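Side-chain contacts in chitin deacetylase 1 (Bombyx mori, PDB 5ZNT), which removes the acetyl groups from N-acetyl-D-glucosamine residues of chitin, yielding chitosan and acetate as a zinc-dependent carbohydrate esterase of the CE4 family: residues S11-V14 / F19-E22; W182-T185 / P191-C194. All blocks are in the same frame, centred on the assembly; numbering follows the deposited sequence.

Interaction 1 (S11-V14 / F19-E22); sequences SQCV and FCSE
Cys-13 and Phe-19 bring the two backbones nearest to each other, with 5.9 Å between Cys-13 CA and Phe-19 CA. Neither 11-14 nor 19-22 forms helix or strand; they are the two arms of a small disulfide-bonded loop near the N-terminal end of the chain, ahead of strand 38-45 of the deacetylase domain. The arms are joined through water rather than by direct backbone pairing: one water donates to Cys-13 O at 2.9 Å and accepts from Cys-20 N at 3.2 Å, so a carbonyl of one arm and an amide of the other share a single bridge.

The side-chain contact is made almost wholly by sulfur. Cys-13 carries its SG anti to the backbone N (chi1 -178°), and the sulfur comes to lie 3.3 Å from Phe-19 N. Cys-20 instead holds its SG between its own backbone N and carbonyl carbon (chi1 68°), and this brings the sulfur alongside the Cys-13 side chain. The two sulfurs are not bonded to each other. Cys-13 is joined to Cys-18 and Cys-20 to Cys-8, so the contact packs two separate disulfides together and cross-links a short chain segment twice. Phe-188, from a loop farther along the chain, rests on both cysteines, while the side chain of Phe-19 packs on Pro-28. Between the disulfides, Cys-13 SG stands 3.5 Å from Cys-20 SG, and Cys-20 SG also touches Cys-13 CB at 3.6 Å.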
ATOM      1  N   SER A  11      14.412 -16.711 -18.048  1.00 54.48           N
ATOM      2  CA  SER A  11      14.305 -16.772 -19.500  1.00 59.74           C
ATOM      3  C   SER A  11      12.872 -16.540 -19.968  1.00 55.74           C
ATOM      4  O   SER A  11      12.655 -15.881 -20.990  1.00 62.68           O
ATOM      5  CB  SER A  11      14.834 -18.120 -20.013  1.00 56.45           C
ATOM      6  OG  SER A  11      13.817 -19.114 -20.038  1.00 64.32           O
ATOM      7  N   GLN A  12      11.880 -17.067 -19.254  1.00 47.62           N
ATOM      8  CA  GLN A  12      10.491 -16.814 -19.613  1.00 51.45           C
ATOM      9  C   GLN A  12       9.797 -15.837 -18.664  1.00 51.33           C
ATOM     10  O   GLN A  12       8.566 -15.738 -18.676  1.00 53.02           O
ATOM     11  CB  GLN A  12       9.711 -18.128 -19.700  1.00 54.55           C
ATOM     12  CG  GLN A  12       9.683 -18.962 -18.442  1.00 61.28           C
ATOM     13  CD  GLN A  12       8.957 -20.281 -18.668  1.00 72.01           C
ATOM     14  OE1 GLN A  12       8.499 -20.560 -19.780  1.00 72.92           O
ATOM     15  NE2 GLN A  12       8.846 -21.097 -17.616  1.00 65.53           N
ATOM     16  N   CYS A  13      10.549 -15.108 -17.851  1.00 49.19           N
ATOM     17  CA  CYS A  13       9.998 -14.039 -17.021  1.00 45.70           C
ATOM     18  C   CYS A  13      10.730 -12.756 -17.405  1.00 44.06           C
ATOM     19  O   CYS A  13      11.813 -12.478 -16.881  1.00 46.87           O
ATOM     20  CB  CYS A  13      10.147 -14.361 -15.552  1.00 41.28           C
ATOM     21  SG  CYS A  13       9.417 -13.103 -14.449  1.00 38.36           S
ATOM     22  N   VAL A  14      10.146 -11.983 -18.325  1.00 41.34           N
ATOM     23  CA  VAL A  14      10.801 -10.818 -18.908  1.00 50.18           C
ATOM     24  C   VAL A  14       9.958  -9.570 -18.677  1.00 51.33           C
ATOM     25  O   VAL A  14       8.720  -9.611 -18.763  1.00 48.68           O
ATOM     26  CB  VAL A  14      11.091 -11.022 -20.417  1.00 54.73           C
ATOM     27  CG1 VAL A  14      11.945 -12.271 -20.626  1.00 52.38           C
ATOM     28  CG2 VAL A  14       9.794 -11.114 -21.236  1.00 46.64           C
ATOM     29  N   PHE A  19       8.584 -10.092 -13.415  1.00 34.69           N
ATOM     30  CA  PHE A  19       9.881  -9.901 -12.802  1.00 35.63           C
ATOM     31  C   PHE A  19      10.055 -10.891 -11.663  1.00 38.33           C
ATOM     32  O   PHE A  19       9.189 -11.008 -10.790  1.00 35.70           O
ATOM     33  CB  PHE A  19      10.081  -8.465 -12.290  1.00 31.49           C
ATOM     34  CG  PHE A  19      11.402  -8.278 -11.628  1.00 34.87           C
ATOM     35  CD1 PHE A  19      12.576  -8.372 -12.371  1.00 35.74           C
ATOM     36  CD2 PHE A  19      11.492  -8.085 -10.266  1.00 31.78           C
ATOM     37  CE1 PHE A  19      13.804  -8.236 -11.765  1.00 36.97           C
ATOM     38  CE2 PHE A  19      12.728  -7.942  -9.653  1.00 35.72           C
ATOM     39  CZ  PHE A  19      13.881  -8.025 -10.402  1.00 34.19           C
ATOM     40  N   CYS A  20      11.173 -11.613 -11.691  1.00 37.61           N
ATOM     41  CA  CYS A  20      11.537 -12.526 -10.623  1.00 33.27           C
ATOM     42  C   CYS A  20      13.051 -12.674 -10.609  1.00 37.78           C
ATOM     43  O   CYS A  20      13.733 -12.418 -11.603  1.00 37.94           O
ATOM     44  CB  CYS A  20      10.868 -13.902 -10.777  1.00 32.25           C
ATOM     45  SG  CYS A  20      11.422 -14.907 -12.196  1.00 40.51           S
ATOM     46  N   SER A  21      13.565 -13.078  -9.456  1.00 33.19           N
ATOM     47  CA  SER A  21      14.924 -13.579  -9.327  1.00 40.36           C
ATOM     48  C   SER A  21      14.879 -14.774  -8.389  1.00 38.63           C
ATOM     49  O   SER A  21      13.856 -15.049  -7.749  1.00 35.04           O
ATOM     50  CB  SER A  21      15.883 -12.497  -8.821  1.00 34.73           C
ATOM     51  OG  SER A  21      15.684 -12.255  -7.444  1.00 31.43           O
ATOM     52  N   GLU A  22      16.000 -15.497  -8.299  1.00 44.46           N
ATOM     53  CA  GLU A  22      15.976 -16.760  -7.567  1.00 46.70           C
ATOM     54  C   GLU A  22      15.684 -16.539  -6.083  1.00 40.23           C
ATOM     55  O   GLU A  22      14.948 -17.319  -5.467  1.00 42.87           O
ATOM     56  CB  GLU A  22      17.290 -17.521  -7.765  1.00 52.84           C
ATOM     57  CG  GLU A  22      17.408 -18.778  -6.904  1.00 64.24           C
ATOM     58  CD  GLU A  22      18.828 -19.342  -6.844  1.00 74.48           C
ATOM     59  OE1 GLU A  22      19.780 -18.598  -7.173  1.00 72.20           O
ATOM     60  OE2 GLU A  22      18.988 -20.523  -6.446  1.00 59.52           O
TER
HETATM   61  O   HOH W   1      12.724 -11.282 -14.419  1.00 49.64           O

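Interaction 2 (W182-T185 / P191-C194); sequences WPYT and PHRC. Unlike the reference sequence in segment 182-185: Trp-182 (reference Cys).
Tyr-184 and His-192 both place CG between the backbone N and the carbonyl carbon (chi1 55° and 61°), and these matching torsions swing the phenol and the imidazole into reach of each other. Tyr-184 belongs to the short strand 184-185, which runs antiparallel to strand 209-214 in a mixed sheet; Pro-191 and His-192 lie in the loop that connects those two strands and folds back over the tyrosine. Pro-191 sits squarely on one face of the phenol in a CH-pi contact, its CD 3.5 Å from the centroid of the Tyr-184 ring and almost on the ring normal. Pro-191 CG reaches the same ring at Tyr-184 CD2, 3.7 Å away.

The aromatic rings of Tyr-184 and His-192 meet rim to rim, with their planes at 67°, and the phenol oxygen lies at the imidazole edge. There Tyr-184 OH and His-192 NE2 share a hydrogen bond of 2.8 Å. A leucine in place of Tyr-184 would probably leave His-192 NE2 without its hydroxyl mate and deprive Pro-191 of the flat face it rests on. The other imidazole nitrogen is engaged within the loop, so that, with both nitrogens bonded, the ring is probably held against rotation: His-192 ND1 donates to Arg-193 O at 2.8 Å, approaching from above the carbonyl plane.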
ATOM      1  N   TRP A 182      13.025  -7.197  -3.464  1.00 19.06           N
ATOM      2  CA  TRP A 182      12.311  -6.409  -4.455  1.00 24.75           C
ATOM      3  C   TRP A 182      10.922  -7.014  -4.682  1.00 25.49           C
ATOM      4  O   TRP A 182      10.719  -8.214  -4.451  1.00 22.34           O
ATOM      5  CB  TRP A 182      13.090  -6.380  -5.778  1.00 23.34           C
ATOM      6  CG  TRP A 182      14.187  -5.358  -5.770  1.00 25.05           C
ATOM      7  CD1 TRP A 182      15.430  -5.473  -5.184  1.00 27.93           C
ATOM      8  CD2 TRP A 182      14.129  -4.041  -6.338  1.00 21.28           C
ATOM      9  NE1 TRP A 182      16.146  -4.305  -5.371  1.00 23.43           N
ATOM     10  CE2 TRP A 182      15.374  -3.420  -6.084  1.00 21.25           C
ATOM     11  CE3 TRP A 182      13.155  -3.341  -7.070  1.00 21.33           C
ATOM     12  CZ2 TRP A 182      15.656  -2.121  -6.501  1.00 23.91           C
ATOM     13  CZ3 TRP A 182      13.439  -2.044  -7.480  1.00 22.78           C
ATOM     14  CH2 TRP A 182      14.684  -1.453  -7.203  1.00 23.48           C
ATOM     15  N   PRO A 183       9.953  -6.214  -5.141  1.00 25.90           N
ATOM     16  CA  PRO A 183       8.663  -6.790  -5.559  1.00 21.11           C
ATOM     17  C   PRO A 183       8.886  -7.907  -6.567  1.00 27.63           C
ATOM     18  O   PRO A 183       9.924  -7.970  -7.235  1.00 28.72           O
ATOM     19  CB  PRO A 183       7.919  -5.610  -6.201  1.00 19.08           C
ATOM     20  CG  PRO A 183       8.509  -4.392  -5.542  1.00 24.26           C
ATOM     21  CD  PRO A 183       9.974  -4.741  -5.258  1.00 21.46           C
ATOM     22  N   TYR A 184       7.896  -8.790  -6.675  1.00 21.94           N
ATOM     23  CA  TYR A 184       7.973  -9.896  -7.615  1.00 25.81           C
ATOM     24  C   TYR A 184       6.570 -10.180  -8.133  1.00 27.88           C
ATOM     25  O   TYR A 184       5.575  -9.812  -7.502  1.00 25.44           O
ATOM     26  CB  TYR A 184       8.616 -11.136  -6.960  1.00 22.38           C
ATOM     27  CG  TYR A 184       7.948 -11.585  -5.683  1.00 24.40           C
ATOM     28  CD1 TYR A 184       6.844 -12.439  -5.718  1.00 22.75           C
ATOM     29  CD2 TYR A 184       8.422 -11.169  -4.442  1.00 24.99           C
ATOM     30  CE1 TYR A 184       6.219 -12.848  -4.558  1.00 22.86           C
ATOM     31  CE2 TYR A 184       7.797 -11.564  -3.271  1.00 23.49           C
ATOM     32  CZ  TYR A 184       6.698 -12.402  -3.340  1.00 24.41           C
ATOM     33  OH  TYR A 184       6.078 -12.809  -2.190  1.00 25.34           O
ATOM     34  N   THR A 185       6.486 -10.789  -9.314  1.00 25.45           N
ATOM     35  CA  THR A 185       5.188 -11.243  -9.795  1.00 28.40           C
ATOM     36  C   THR A 185       4.940 -12.673  -9.325  1.00 32.38           C
ATOM     37  O   THR A 185       5.860 -13.403  -8.951  1.00 28.88           O
ATOM     38  CB  THR A 185       5.076 -11.159 -11.323  1.00 37.91           C
ATOM     39  OG1 THR A 185       5.975 -12.085 -11.932  1.00 45.25           O
ATOM     40  CG2 THR A 185       5.405  -9.760 -11.810  1.00 41.14           C
ATOM     41  N   PRO A 191       9.779 -16.131  -3.736  1.00 24.77           N
ATOM     42  CA  PRO A 191      11.202 -16.311  -3.431  1.00 27.63           C
ATOM     43  C   PRO A 191      11.504 -16.303  -1.941  1.00 32.55           C
ATOM     44  O   PRO A 191      12.635 -15.997  -1.553  1.00 34.71           O
ATOM     45  CB  PRO A 191      11.851 -15.108  -4.110  1.00 25.65           C
ATOM     46  CG  PRO A 191      10.778 -14.015  -3.929  1.00 27.38           C
ATOM     47  CD  PRO A 191       9.458 -14.732  -4.090  1.00 25.42           C
ATOM     48  N   HIS A 192      10.524 -16.619  -1.100  1.00 28.40           N
ATOM     49  CA  HIS A 192      10.727 -16.620   0.344  1.00 19.66           C
ATOM     50  C   HIS A 192       9.635 -17.466   0.969  1.00 17.57           C
ATOM     51  O   HIS A 192       8.647 -17.809   0.320  1.00 25.68           O
ATOM     52  CB  HIS A 192      10.708 -15.207   0.932  1.00 23.42           C
ATOM     53  CG  HIS A 192       9.407 -14.495   0.724  1.00 24.34           C
ATOM     54  ND1 HIS A 192       8.352 -14.606   1.605  1.00 24.48           N
ATOM     55  CD2 HIS A 192       8.991 -13.672  -0.268  1.00 25.78           C
ATOM     56  CE1 HIS A 192       7.340 -13.876   1.163  1.00 30.90           C
ATOM     57  NE2 HIS A 192       7.698 -13.304   0.025  1.00 26.05           N
ATOM     58  N   ARG A 193       9.834 -17.809   2.239  1.00 22.87           N
ATOM     59  CA  ARG A 193       8.879 -18.627   2.971  1.00 28.46           C
ATOM     60  C   ARG A 193       7.568 -17.875   3.193  1.00 29.08           C
ATOM     61  O   ARG A 193       7.539 -16.646   3.320  1.00 27.24           O
ATOM     62  CB  ARG A 193       9.439 -19.028   4.335  1.00 31.18           C
ATOM     63  CG  ARG A 193      10.652 -19.947   4.299  1.00 28.46           C
ATOM     64  CD  ARG A 193      10.920 -20.508   5.690  1.00 28.47           C
ATOM     65  NE  ARG A 193      11.911 -21.576   5.597  1.00 32.31           N
ATOM     66  CZ  ARG A 193      13.223 -21.364   5.565  1.00 26.54           C
ATOM     67  NH1 ARG A 193      13.685 -20.121   5.624  1.00 23.57           N
ATOM     68  NH2 ARG A 193      14.064 -22.396   5.454  1.00 25.06           N
ATOM     69  N   CYS A 194       6.483 -18.636   3.257  1.00 27.32           N
ATOM     70  CA  CYS A 194       5.210 -18.109   3.741  1.00 29.60           C
ATOM     71  C   CYS A 194       5.361 -17.761   5.215  1.00 29.68           C
ATOM     72  O   CYS A 194       5.598 -18.641   6.045  1.00 31.88           O
ATOM     73  CB  CYS A 194       4.107 -19.141   3.530  1.00 32.14           C
ATOM     74  SG  CYS A 194       2.443 -18.442   3.775  1.00 34.11           S
TER

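Overall arrangement
Both contacts lie away from the zinc site, on the same side of the chain's centre, with their own centres about 12 Å apart. Each is partly buried and ties together segments close in sequence, but interaction 1 sits farther out, about 23 Å from the chain's centre against about 16 Å for interaction 2. The outer one relies on disulfide sulfurs and a bridging water in a loop without regular structure; the inner one uses an aromatic face and a side-chain hydrogen bond between a sheet strand and the loop that follows it. They meet directly: Phe-19 O probably accepts a hydrogen bond from Thr-185 N (3.1 Å), attaching the N-terminal loop to strand 184-185, and Glu-22 O packs on Pro-191 CB.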